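Long-range contacts in ricin B-like lectin (Macrolepiota procera, PDB 4IYB), which probably works as a carbohydrate-binding lectin of the ricin B-like family, holding beta-D-galactose at the surface of a beta-trefoil: residues V20-G25 against I32-H37; T49-T54 against P82-I87; F97-P102 against Q133-D138. All blocks are in the same frame, centred on the assembly; numbering follows the deposited sequence.

How the contacts relate
The three contacts come one after another along the chain and sample a single beta-trefoil. Contact 1 is a hairpin of strands 20-23 and 31-34, at the edge of a four-stranded antiparallel sheet, and carries the galactose site. Contact 2 lies on the opposite side of the chain's centre, about 21 Å from contact 1, centre to centre. Contact 3, about 16 Å from contact 1 and 12 Å from contact 2 centre to centre, touches both: Ile21, beneath the sugar site, packs directly on the interior Trp135, while the neighbouring strands 86-89 and 97-100 join contacts 2 and 3. Residues 133-138 bring in the closing strand 135-138, which shares a second four-stranded sheet with strand 53-57.

Contact 1: V20-G25 against I32-H37; sequences VIDLSG and IGYPYH. With GAL (beta-D-galactopyranose), chain C.
Asp22 and Tyr34 stand side by side on one face of an antiparallel hairpin, pointing the same way, with carboxylate and ring planes turned 47° apart. With CG anti to the backbone N (chi1 177°), the Asp22 carboxylate rises beside the Tyr34 methylene, where OD2 lies 3.2 Å from CB. Both groups meet the galactose. The Tyr34 ring lies under the sugar, with C4 above its centre and CE2 3.7 Å from C5, the CH-pi stacking by which lectins commonly hold galactose. The two carboxylate oxygens divide the hydroxyls: Asp22 OD1 accepts from O4 at 2.6 Å and OD2 from O3 at 2.7 Å. His37 comes in with its ring edge, NE2 donating in the ring plane to O3 over 2.8 Å in a nearly straight bond (172°). From the loop that follows strand 20-23, Gly25 N donates to O4, while the Ile32 CD1 methyl, reaching past Asp22 OD1, touches C6.

Beneath this, the backbones pair by four hydrogen bonds, between Val20 and Tyr34 and between Asp22 and Ile32. At the non-hydrogen-bonded pair Ile21-Gly33, Gly33 CA makes a CA-H...O contact with Val20 O. Farther along, Val20 presents both methyls to Tyr36: CG1 meets CB at 3.9 Å and CG2 lies at the ring edge, the two side chains crossing at a slant.

Asn41 ND2 is also hydrogen-bonded to the sugar, and Gln42 NE2 donates to Asp22 OD2, which should help to hold the carboxylate in place. Because O3 and O4 each give a proton to Asp22 and accept one from an N-H, and the Tyr34 ring lies under the apolar C3-C4-C5 patch of the sugar, the geometry is consistent with recognition of the axial O4 of galactose.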
loop_
_atom_site.group_PDB
_atom_site.type_symbol
_atom_site.label_atom_id
_atom_site.label_comp_id
_atom_site.label_asym_id
_atom_site.label_seq_id
_atom_site.Cartn_x
_atom_site.Cartn_y
_atom_site.Cartn_z
ATOM N N VAL A 20 -2.128 6.729 6.147
ATOM C CA VAL A 20 -1.250 6.297 5.060
ATOM C C VAL A 20 -0.532 4.999 5.355
ATOM O O VAL A 20 -0.420 4.565 6.501
ATOM C CB VAL A 20 -0.217 7.369 4.678
ATOM C CG1 VAL A 20 -0.879 8.676 4.326
ATOM C CG2 VAL A 20 0.842 7.519 5.773
ATOM N N ILE A 21 -0.076 4.347 4.288
ATOM C CA ILE A 21 0.751 3.163 4.416
ATOM C C ILE A 21 2.118 3.548 4.979
ATOM O O ILE A 21 2.850 4.311 4.376
ATOM C CB ILE A 21 0.910 2.476 3.042
ATOM C CG1 ILE A 21 -0.485 2.107 2.492
ATOM C CG2 ILE A 21 1.800 1.259 3.138
ATOM C CD1 ILE A 21 -0.432 1.262 1.237
ATOM N N ASP A 22 2.423 2.952 6.123
ATOM C CA ASP A 22 3.516 3.383 7.000
ATOM C C ASP A 22 4.318 2.154 7.391
ATOM O O ASP A 22 3.769 1.135 7.792
ATOM C CB ASP A 22 2.861 4.084 8.194
ATOM C CG ASP A 22 3.861 4.555 9.277
ATOM O OD1 ASP A 22 4.612 3.706 9.809
ATOM O OD2 ASP A 22 3.764 5.761 9.651
ATOM N N LEU A 23 5.633 2.211 7.169
ATOM C CA LEU A 23 6.558 1.200 7.671
ATOM C C LEU A 23 6.855 1.512 9.149
ATOM O O LEU A 23 7.511 2.510 9.464
ATOM C CB LEU A 23 7.831 1.237 6.837
ATOM C CG LEU A 23 8.949 0.277 7.295
ATOM C CD1 LEU A 23 8.458 -1.148 7.244
ATOM C CD2 LEU A 23 10.225 0.463 6.468
ATOM N N SER A 24 6.305 0.703 10.021
ATOM C CA SER A 24 6.324 0.958 11.459
ATOM C C SER A 24 7.689 1.300 12.000
ATOM O O SER A 24 8.648 0.554 11.822
ATOM C CB SER A 24 5.823 -0.253 12.194
ATOM O OG SER A 24 5.921 -0.028 13.590
ATOM N N GLY A 25 7.729 2.395 12.741
ATOM C CA GLY A 25 8.961 2.782 13.423
ATOM C C GLY A 25 9.246 1.917 14.627
ATOM O O GLY A 25 10.337 1.998 15.177
ATOM N N ILE A 32 1.488 -0.622 8.488
ATOM C CA ILE A 32 0.369 -0.145 9.282
ATOM C C ILE A 32 -0.224 1.115 8.639
ATOM O O ILE A 32 0.410 1.776 7.799
ATOM C CB ILE A 32 0.824 0.207 10.729
ATOM C CG1 ILE A 32 1.870 1.308 10.726
ATOM C CG2 ILE A 32 1.259 -1.049 11.471
ATOM C CD1 ILE A 32 2.359 1.682 12.105
ATOM N N GLY A 33 -1.477 1.402 8.993
ATOM C CA GLY A 33 -2.097 2.680 8.705
ATOM C C GLY A 33 -1.739 3.661 9.803
ATOM O O GLY A 33 -1.975 3.383 10.986
ATOM N N TYR A 34 -1.207 4.808 9.417
ATOM C CA TYR A 34 -0.782 5.828 10.393
ATOM C C TYR A 34 -1.014 7.213 9.828
ATOM O O TYR A 34 -0.834 7.445 8.635
ATOM C CB TYR A 34 0.728 5.644 10.727
ATOM C CG TYR A 34 1.130 6.093 12.135
ATOM C CD1 TYR A 34 1.525 7.415 12.377
ATOM C CD2 TYR A 34 1.020 5.222 13.225
ATOM C CE1 TYR A 34 1.827 7.832 13.670
ATOM C CE2 TYR A 34 1.351 5.644 14.501
ATOM C CZ TYR A 34 1.719 6.935 14.707
ATOM O OH TYR A 34 1.976 7.331 16.029
ATOM N N PRO A 35 -1.378 8.183 10.677
ATOM C CA PRO A 35 -1.526 9.536 10.169
ATOM C C PRO A 35 -0.247 10.056 9.519
ATOM O O PRO A 35 0.862 9.842 10.056
ATOM C CB PRO A 35 -1.855 10.349 11.443
ATOM C CG PRO A 35 -2.543 9.362 12.331
ATOM C CD PRO A 35 -1.823 8.071 12.088
ATOM N N TYR A 36 -0.389 10.748 8.397
ATOM C CA TYR A 36 0.774 11.254 7.676
ATOM C C TYR A 36 1.442 12.389 8.452
ATOM O O TYR A 36 0.744 13.329 8.897
ATOM C CB TYR A 36 0.352 11.782 6.303
ATOM C CG TYR A 36 1.529 12.087 5.390
ATOM C CD1 TYR A 36 2.447 11.109 5.031
ATOM C CD2 TYR A 36 1.744 13.379 4.923
ATOM C CE1 TYR A 36 3.500 11.385 4.176
ATOM C CE2 TYR A 36 2.794 13.662 4.073
ATOM C CZ TYR A 36 3.686 12.660 3.714
ATOM O OH TYR A 36 4.772 12.890 2.882
ATOM N N HIS A 37 2.767 12.324 8.545
ATOM C CA HIS A 37 3.560 13.405 9.158
ATOM C C HIS A 37 4.835 13.648 8.370
ATOM O O HIS A 37 5.834 14.125 8.913
ATOM C CB HIS A 37 3.902 13.072 10.607
ATOM C CG HIS A 37 4.661 11.792 10.775
ATOM N ND1 HIS A 37 6.037 11.728 10.691
ATOM C CD2 HIS A 37 4.248 10.539 11.067
ATOM C CE1 HIS A 37 6.427 10.480 10.866
ATOM N NE2 HIS A 37 5.362 9.740 11.102
HETATM C C1 GAL C . 6.888 6.136 14.652
HETATM C C2 GAL C . 6.846 6.595 13.208
HETATM C C3 GAL C . 5.424 6.500 12.688
HETATM C C4 GAL C . 4.888 5.102 12.927
HETATM C C5 GAL C . 4.989 4.793 14.417
HETATM C C6 GAL C . 4.497 3.397 14.740
HETATM O O1 GAL C . 8.251 6.108 15.031
HETATM O O2 GAL C . 7.283 7.939 13.101
HETATM O O3 GAL C . 5.426 6.934 11.352
HETATM O O4 GAL C . 5.607 4.136 12.147
HETATM O O5 GAL C . 6.370 4.826 14.755
HETATM O O6 GAL C . 4.360 3.253 16.133
#

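Contact 2: T49-T54 against P82-I87; sequences TGKAWT and PFEWHI
Glu84 OE1 is gripped by two donors from residues 49-54. Lys51 NZ approaches at 2.8 Å on the syn lone pair, in a salt bridge, while Thr49 OG1 donates from the anti side, also at 2.8 Å, with its oxygen 32° out of the carboxylate plane. The lysine chain crosses the glutamate at about a right angle and bends at its last torsion (chi4 -67°), which turns the ammonium back onto the carboxylate; a weaker bond runs to OE2. Thr49 OG1 also accepts from Lys51 N, forming an ST turn, so one hydroxyl both shapes the 49-52 turn and ties it to Glu84. The ammonium and the hydroxyl donor would be expected to favour an ionised Glu84.

Beyond the turn the chains meet in a single antiparallel bridge: Trp53 N donates to Trp85 O at 2.9 Å, and Trp85 N returns a bond to Trp53 O. This short pairing brings strand 53-57 against the approach to strand 86-89, two parts of the beta-trefoil separated by nearly thirty residues. His86 NE2 adds a weak bond to Lys51 O, which lies at the edge of the imidazole.

Ala52 packs between the polar turn and the bridge, its CB set 3.5 Å from Glu84 CB and against the His86 ring edge. On one flank Ile87 crosses Trp53 at a slant, CG1 lying 3.9 Å from NE1 of the indole; on another, Thr54 CG2 and Pro82 CB run alongside each other at 3.8 Å. Phe83 lays CD1 over a face of the Trp85 indole near its rim, and the Trp85 NE1 proton goes to Leu64 O. Trp53 meets Trp48 edge-to-face, and Ile87 also packs on Phe97 and Ile99 of the adjoining strand 97-100.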
loop_
_atom_site.group_PDB
_atom_site.type_symbol
_atom_site.label_atom_id
_atom_site.label_comp_id
_atom_site.label_asym_id
_atom_site.label_seq_id
_atom_site.Cartn_x
_atom_site.Cartn_y
_atom_site.Cartn_z
ATOM N N THR A 49 8.613 -2.232 -13.671
ATOM C CA THR A 49 9.601 -3.260 -14.015
ATOM C C THR A 49 9.494 -3.675 -15.470
ATOM O O THR A 49 10.236 -4.554 -15.916
ATOM C CB THR A 49 9.395 -4.524 -13.201
ATOM O OG1 THR A 49 8.126 -5.078 -13.563
ATOM C CG2 THR A 49 9.463 -4.242 -11.700
ATOM N N GLY A 50 8.528 -3.093 -16.164
ATOM C CA GLY A 50 8.117 -3.540 -17.491
ATOM C C GLY A 50 6.774 -4.247 -17.431
ATOM O O GLY A 50 6.043 -4.290 -18.422
ATOM N N LYS A 51 6.429 -4.794 -16.263
ATOM C CA LYS A 51 5.156 -5.523 -16.156
ATOM C C LYS A 51 4.358 -5.230 -14.894
ATOM O O LYS A 51 3.176 -5.638 -14.754
ATOM C CB LYS A 51 5.378 -7.020 -16.276
ATOM C CG LYS A 51 6.208 -7.664 -15.191
ATOM C CD LYS A 51 6.712 -9.027 -15.662
ATOM C CE LYS A 51 7.382 -9.830 -14.562
ATOM N NZ LYS A 51 8.654 -9.196 -14.112
ATOM N N ALA A 52 5.002 -4.555 -13.954
ATOM C CA ALA A 52 4.386 -4.370 -12.661
ATOM C C ALA A 52 5.103 -3.253 -11.926
ATOM O O ALA A 52 6.179 -2.793 -12.356
ATOM C CB ALA A 52 4.443 -5.641 -11.860
ATOM N N TRP A 53 4.503 -2.818 -10.821
ATOM C CA TRP A 53 5.110 -1.824 -9.957
ATOM C C TRP A 53 5.797 -2.473 -8.751
ATOM O O TRP A 53 5.216 -3.325 -8.071
ATOM C CB TRP A 53 4.038 -0.852 -9.445
ATOM C CG TRP A 53 3.411 0.011 -10.496
ATOM C CD1 TRP A 53 2.209 -0.185 -11.113
ATOM C CD2 TRP A 53 3.966 1.202 -11.072
ATOM N NE1 TRP A 53 1.968 0.822 -11.998
ATOM C CE2 TRP A 53 3.029 1.693 -11.997
ATOM C CE3 TRP A 53 5.179 1.884 -10.910
ATOM C CZ2 TRP A 53 3.271 2.811 -12.788
ATOM C CZ3 TRP A 53 5.398 3.025 -11.677
ATOM C CH2 TRP A 53 4.441 3.487 -12.579
ATOM N N THR A 54 6.968 -1.949 -8.376
ATOM C CA THR A 54 7.527 -2.219 -7.063
ATOM C C THR A 54 7.547 -0.929 -6.252
ATOM O O THR A 54 7.651 0.156 -6.817
ATOM C CB THR A 54 8.963 -2.806 -7.145
ATOM O OG1 THR A 54 9.847 -1.840 -7.716
ATOM C CG2 THR A 54 8.969 -4.061 -8.013
ATOM N N PRO A 82 12.564 -6.934 -4.501
ATOM C CA PRO A 82 11.414 -6.251 -5.101
ATOM C C PRO A 82 10.221 -7.175 -5.240
ATOM O O PRO A 82 10.356 -8.348 -5.623
ATOM C CB PRO A 82 11.927 -5.805 -6.457
ATOM C CG PRO A 82 13.419 -5.738 -6.297
ATOM C CD PRO A 82 13.753 -6.853 -5.364
ATOM N N PHE A 83 9.061 -6.668 -4.846
ATOM C CA PHE A 83 7.808 -7.428 -4.927
ATOM C C PHE A 83 6.873 -6.689 -5.875
ATOM O O PHE A 83 6.624 -5.501 -5.733
ATOM C CB PHE A 83 7.174 -7.561 -3.546
ATOM C CG PHE A 83 5.940 -8.412 -3.530
ATOM C CD1 PHE A 83 4.708 -7.869 -3.864
ATOM C CD2 PHE A 83 5.989 -9.720 -3.125
ATOM C CE1 PHE A 83 3.585 -8.666 -3.877
ATOM C CE2 PHE A 83 4.882 -10.509 -3.132
ATOM C CZ PHE A 83 3.656 -9.974 -3.486
ATOM N N GLU A 84 6.367 -7.398 -6.887
ATOM C CA GLU A 84 5.572 -6.798 -7.946
ATOM C C GLU A 84 4.069 -6.736 -7.599
ATOM O O GLU A 84 3.480 -7.692 -7.084
ATOM C CB GLU A 84 5.755 -7.609 -9.223
ATOM C CG GLU A 84 7.150 -7.445 -9.828
ATOM C CD GLU A 84 7.291 -8.016 -11.231
ATOM O OE1 GLU A 84 7.991 -7.390 -12.080
ATOM O OE2 GLU A 84 6.779 -9.125 -11.452
ATOM N N TRP A 85 3.498 -5.574 -7.884
ATOM C CA TRP A 85 2.094 -5.238 -7.639
ATOM C C TRP A 85 1.483 -4.747 -8.936
ATOM O O TRP A 85 2.168 -4.154 -9.791
ATOM C CB TRP A 85 1.988 -4.094 -6.630
ATOM C CG TRP A 85 2.505 -4.415 -5.281
ATOM C CD1 TRP A 85 3.718 -4.035 -4.730
ATOM C CD2 TRP A 85 1.823 -5.153 -4.257
ATOM N NE1 TRP A 85 3.806 -4.487 -3.428
ATOM C CE2 TRP A 85 2.676 -5.196 -3.125
ATOM C CE3 TRP A 85 0.585 -5.808 -4.195
ATOM C CZ2 TRP A 85 2.315 -5.858 -1.951
ATOM C CZ3 TRP A 85 0.232 -6.463 -3.031
ATOM C CH2 TRP A 85 1.096 -6.486 -1.924
ATOM N N HIS A 86 0.168 -4.921 -9.090
ATOM C CA HIS A 86 -0.582 -4.266 -10.159
ATOM C C HIS A 86 -1.600 -3.300 -9.559
ATOM O O HIS A 86 -2.156 -3.568 -8.491
ATOM C CB HIS A 86 -1.348 -5.293 -11.004
ATOM C CG HIS A 86 -0.477 -6.140 -11.860
ATOM N ND1 HIS A 86 -0.908 -7.331 -12.420
ATOM C CD2 HIS A 86 0.799 -5.970 -12.276
ATOM C CE1 HIS A 86 0.089 -7.880 -13.090
ATOM N NE2 HIS A 86 1.114 -7.051 -13.065
ATOM N N ILE A 87 -1.815 -2.177 -10.228
ATOM C CA ILE A 87 -2.761 -1.176 -9.757
ATOM C C ILE A 87 -3.829 -0.944 -10.792
ATOM O O ILE A 87 -3.544 -0.912 -11.989
ATOM C CB ILE A 87 -2.085 0.148 -9.323
ATOM C CG1 ILE A 87 -1.610 0.962 -10.516
ATOM C CG2 ILE A 87 -0.917 -0.162 -8.389
ATOM C CD1 ILE A 87 -1.078 2.344 -10.138
#

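Contact 3: F97-P102 against Q133-D138; sequences FRIFVP and QTWTID
Phe97 and Trp135 form one antiparallel hydrogen-bonded pair, Phe97 N to Trp135 O at 2.8 Å and Trp135 N to Phe97 O at 2.9 Å, between strands whose directions lie 97° apart and so separate quickly. Phe97 O also receives a CA-H...O contact from Thr134 CA.

The side chains carry the contact to either side of this bridge. Toward the polar side, Arg98 stretches out from CG to NE and sends NH1 to Gln133 OE1, 2.9 Å away. The acceptor lies within 5° of the guanidinium plane and is met on a lone pair in the carbonyl plane, although amide and guanidinium planes are turned 71° apart. Thr134 CG2 sits over one face of the guanidinium, 3.6 Å from NH2. Asp90 OD1 holds Arg98 NE in a salt bridge and Trp128 O takes NH2, so the group is fixed in its rotation on several sides; Gln133 NE2 in turn donates to Asp109 and Trp126.

This crossing, strand 97-100 against the last strand of the chain, joins parts of the beta-trefoil more than thirty residues apart and lies close to the centre of the protein.

On the apolar side Phe97 and Ile137 cross at about a right angle, CD2 of the ring touching the CD1 methyl at 3.6 Å. Ile99 CD1 approaches the indole of Trp135 loosely, at 4.4 Å from CD1. A water is lodged where the strands diverge: Ile99 N donates to it, and it donates to Gln133 O at 2.7 Å. Trp135 NE1 gives that water a weak bond from the indole edge, and its main acceptor is Leu108 O on the neighbouring strand 106-110.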
loop_
_atom_site.group_PDB
_atom_site.type_symbol
_atom_site.label_atom_id
_atom_site.label_comp_id
_atom_site.label_asym_id
_atom_site.label_seq_id
_atom_site.Cartn_x
_atom_site.Cartn_y
_atom_site.Cartn_z
ATOM N N PHE A 97 -7.187 3.939 -6.343
ATOM C CA PHE A 97 -6.646 2.701 -6.905
ATOM C C PHE A 97 -6.881 1.542 -5.944
ATOM O O PHE A 97 -6.943 1.721 -4.709
ATOM C CB PHE A 97 -5.130 2.788 -7.128
ATOM C CG PHE A 97 -4.706 3.736 -8.213
ATOM C CD1 PHE A 97 -4.806 3.358 -9.539
ATOM C CD2 PHE A 97 -4.250 5.014 -7.906
ATOM C CE1 PHE A 97 -4.410 4.216 -10.538
ATOM C CE2 PHE A 97 -3.873 5.895 -8.922
ATOM C CZ PHE A 97 -3.966 5.488 -10.231
ATOM N N ARG A 98 -6.987 0.352 -6.536
ATOM C CA ARG A 98 -6.810 -0.905 -5.831
ATOM C C ARG A 98 -5.513 -1.549 -6.230
ATOM O O ARG A 98 -5.112 -1.497 -7.397
ATOM C CB ARG A 98 -8.000 -1.810 -6.137
ATOM C CG ARG A 98 -9.297 -1.274 -5.566
ATOM C CD ARG A 98 -10.503 -2.071 -6.038
ATOM N NE ARG A 98 -11.712 -1.604 -5.369
ATOM C CZ ARG A 98 -12.218 -2.115 -4.258
ATOM N NH1 ARG A 98 -11.617 -3.152 -3.679
ATOM N NH2 ARG A 98 -13.313 -1.578 -3.708
ATOM N N ILE A 99 -4.801 -2.089 -5.243
ATOM C CA ILE A 99 -3.443 -2.570 -5.424
ATOM C C ILE A 99 -3.436 -4.082 -5.167
ATOM O O ILE A 99 -3.780 -4.547 -4.068
ATOM C CB ILE A 99 -2.484 -1.844 -4.457
ATOM C CG1 ILE A 99 -2.553 -0.336 -4.707
ATOM C CG2 ILE A 99 -1.077 -2.362 -4.631
ATOM C CD1 ILE A 99 -1.831 0.494 -3.659
ATOM N N PHE A 100 -3.149 -4.840 -6.225
ATOM C CA PHE A 100 -3.348 -6.317 -6.230
ATOM C C PHE A 100 -2.041 -7.080 -6.313
ATOM O O PHE A 100 -1.108 -6.682 -7.028
ATOM C CB PHE A 100 -4.149 -6.749 -7.468
ATOM C CG PHE A 100 -5.622 -6.491 -7.390
ATOM C CD1 PHE A 100 -6.169 -5.271 -7.750
ATOM C CD2 PHE A 100 -6.485 -7.492 -6.978
ATOM C CE1 PHE A 100 -7.555 -5.072 -7.711
ATOM C CE2 PHE A 100 -7.840 -7.295 -6.896
ATOM C CZ PHE A 100 -8.395 -6.090 -7.301
ATOM N N VAL A 101 -2.014 -8.250 -5.675
ATOM C CA VAL A 101 -1.031 -9.270 -6.013
ATOM C C VAL A 101 -1.339 -9.764 -7.415
ATOM O O VAL A 101 -2.490 -10.150 -7.681
ATOM C CB VAL A 101 -1.051 -10.452 -5.019
ATOM C CG1 VAL A 101 -0.028 -11.484 -5.436
ATOM C CG2 VAL A 101 -0.764 -9.943 -3.594
ATOM N N PRO A 102 -0.361 -9.704 -8.333
ATOM C CA PRO A 102 -0.613 -10.109 -9.732
ATOM C C PRO A 102 -1.250 -11.507 -9.825
ATOM O O PRO A 102 -0.850 -12.457 -9.128
ATOM C CB PRO A 102 0.771 -10.045 -10.373
ATOM C CG PRO A 102 1.444 -8.937 -9.607
ATOM C CD PRO A 102 1.007 -9.183 -8.186
ATOM N N GLN A 133 -10.493 -0.597 0.944
ATOM C CA GLN A 133 -9.597 -1.273 -0.000
ATOM C C GLN A 133 -9.122 -0.366 -1.157
ATOM O O GLN A 133 -8.616 -0.854 -2.167
ATOM C CB GLN A 133 -10.276 -2.527 -0.592
ATOM C CG GLN A 133 -10.739 -3.539 0.446
ATOM C CD GLN A 133 -11.120 -4.855 -0.195
ATOM O OE1 GLN A 133 -11.433 -4.927 -1.361
ATOM N NE2 GLN A 133 -10.979 -5.924 0.570
ATOM N N THR A 134 -9.313 0.946 -0.998
ATOM C CA THR A 134 -9.002 1.889 -2.059
ATOM C C THR A 134 -8.080 2.970 -1.536
ATOM O O THR A 134 -8.150 3.338 -0.381
ATOM C CB THR A 134 -10.287 2.476 -2.721
ATOM O OG1 THR A 134 -10.966 3.393 -1.847
ATOM C CG2 THR A 134 -11.231 1.363 -3.164
ATOM N N TRP A 135 -7.221 3.464 -2.403
ATOM C CA TRP A 135 -6.052 4.215 -1.981
ATOM C C TRP A 135 -5.779 5.300 -3.011
ATOM O O TRP A 135 -5.825 5.050 -4.195
ATOM C CB TRP A 135 -4.828 3.307 -1.888
ATOM C CG TRP A 135 -5.044 2.084 -1.060
ATOM C CD1 TRP A 135 -5.590 0.911 -1.491
ATOM C CD2 TRP A 135 -4.748 1.897 0.332
ATOM N NE1 TRP A 135 -5.632 0.010 -0.470
ATOM C CE2 TRP A 135 -5.094 0.584 0.657
ATOM C CE3 TRP A 135 -4.165 2.698 1.323
ATOM C CZ2 TRP A 135 -4.880 0.053 1.925
ATOM C CZ3 TRP A 135 -3.986 2.167 2.584
ATOM C CH2 TRP A 135 -4.339 0.873 2.870
ATOM N N THR A 136 -5.430 6.489 -2.544
ATOM C CA THR A 136 -4.877 7.517 -3.415
ATOM C C THR A 136 -3.348 7.511 -3.360
ATOM O O THR A 136 -2.760 7.215 -2.307
ATOM C CB THR A 136 -5.453 8.908 -3.124
ATOM O OG1 THR A 136 -5.192 9.255 -1.764
ATOM C CG2 THR A 136 -6.938 8.957 -3.398
ATOM N N ILE A 137 -2.707 7.815 -4.494
ATOM C CA ILE A 137 -1.275 7.829 -4.580
ATOM C C ILE A 137 -0.852 9.271 -4.841
ATOM O O ILE A 137 -1.118 9.812 -5.902
ATOM C CB ILE A 137 -0.767 6.863 -5.668
ATOM C CG1 ILE A 137 -1.173 5.413 -5.338
ATOM C CG2 ILE A 137 0.732 6.962 -5.846
ATOM C CD1 ILE A 137 -0.973 4.426 -6.476
ATOM N N ASP A 138 -0.344 9.913 -3.793
ATOM C CA ASP A 138 -0.260 11.362 -3.679
ATOM C C ASP A 138 1.212 11.820 -3.563
ATOM O O ASP A 138 2.082 11.111 -3.077
ATOM C CB ASP A 138 -1.016 11.849 -2.412
ATOM C CG ASP A 138 -2.471 11.312 -2.317
ATOM O OD1 ASP A 138 -3.222 11.605 -3.238
ATOM O OD2 ASP A 138 -2.800 10.569 -1.339
HETATM O O HOH W 1 -6.357 -2.226 -2.731
#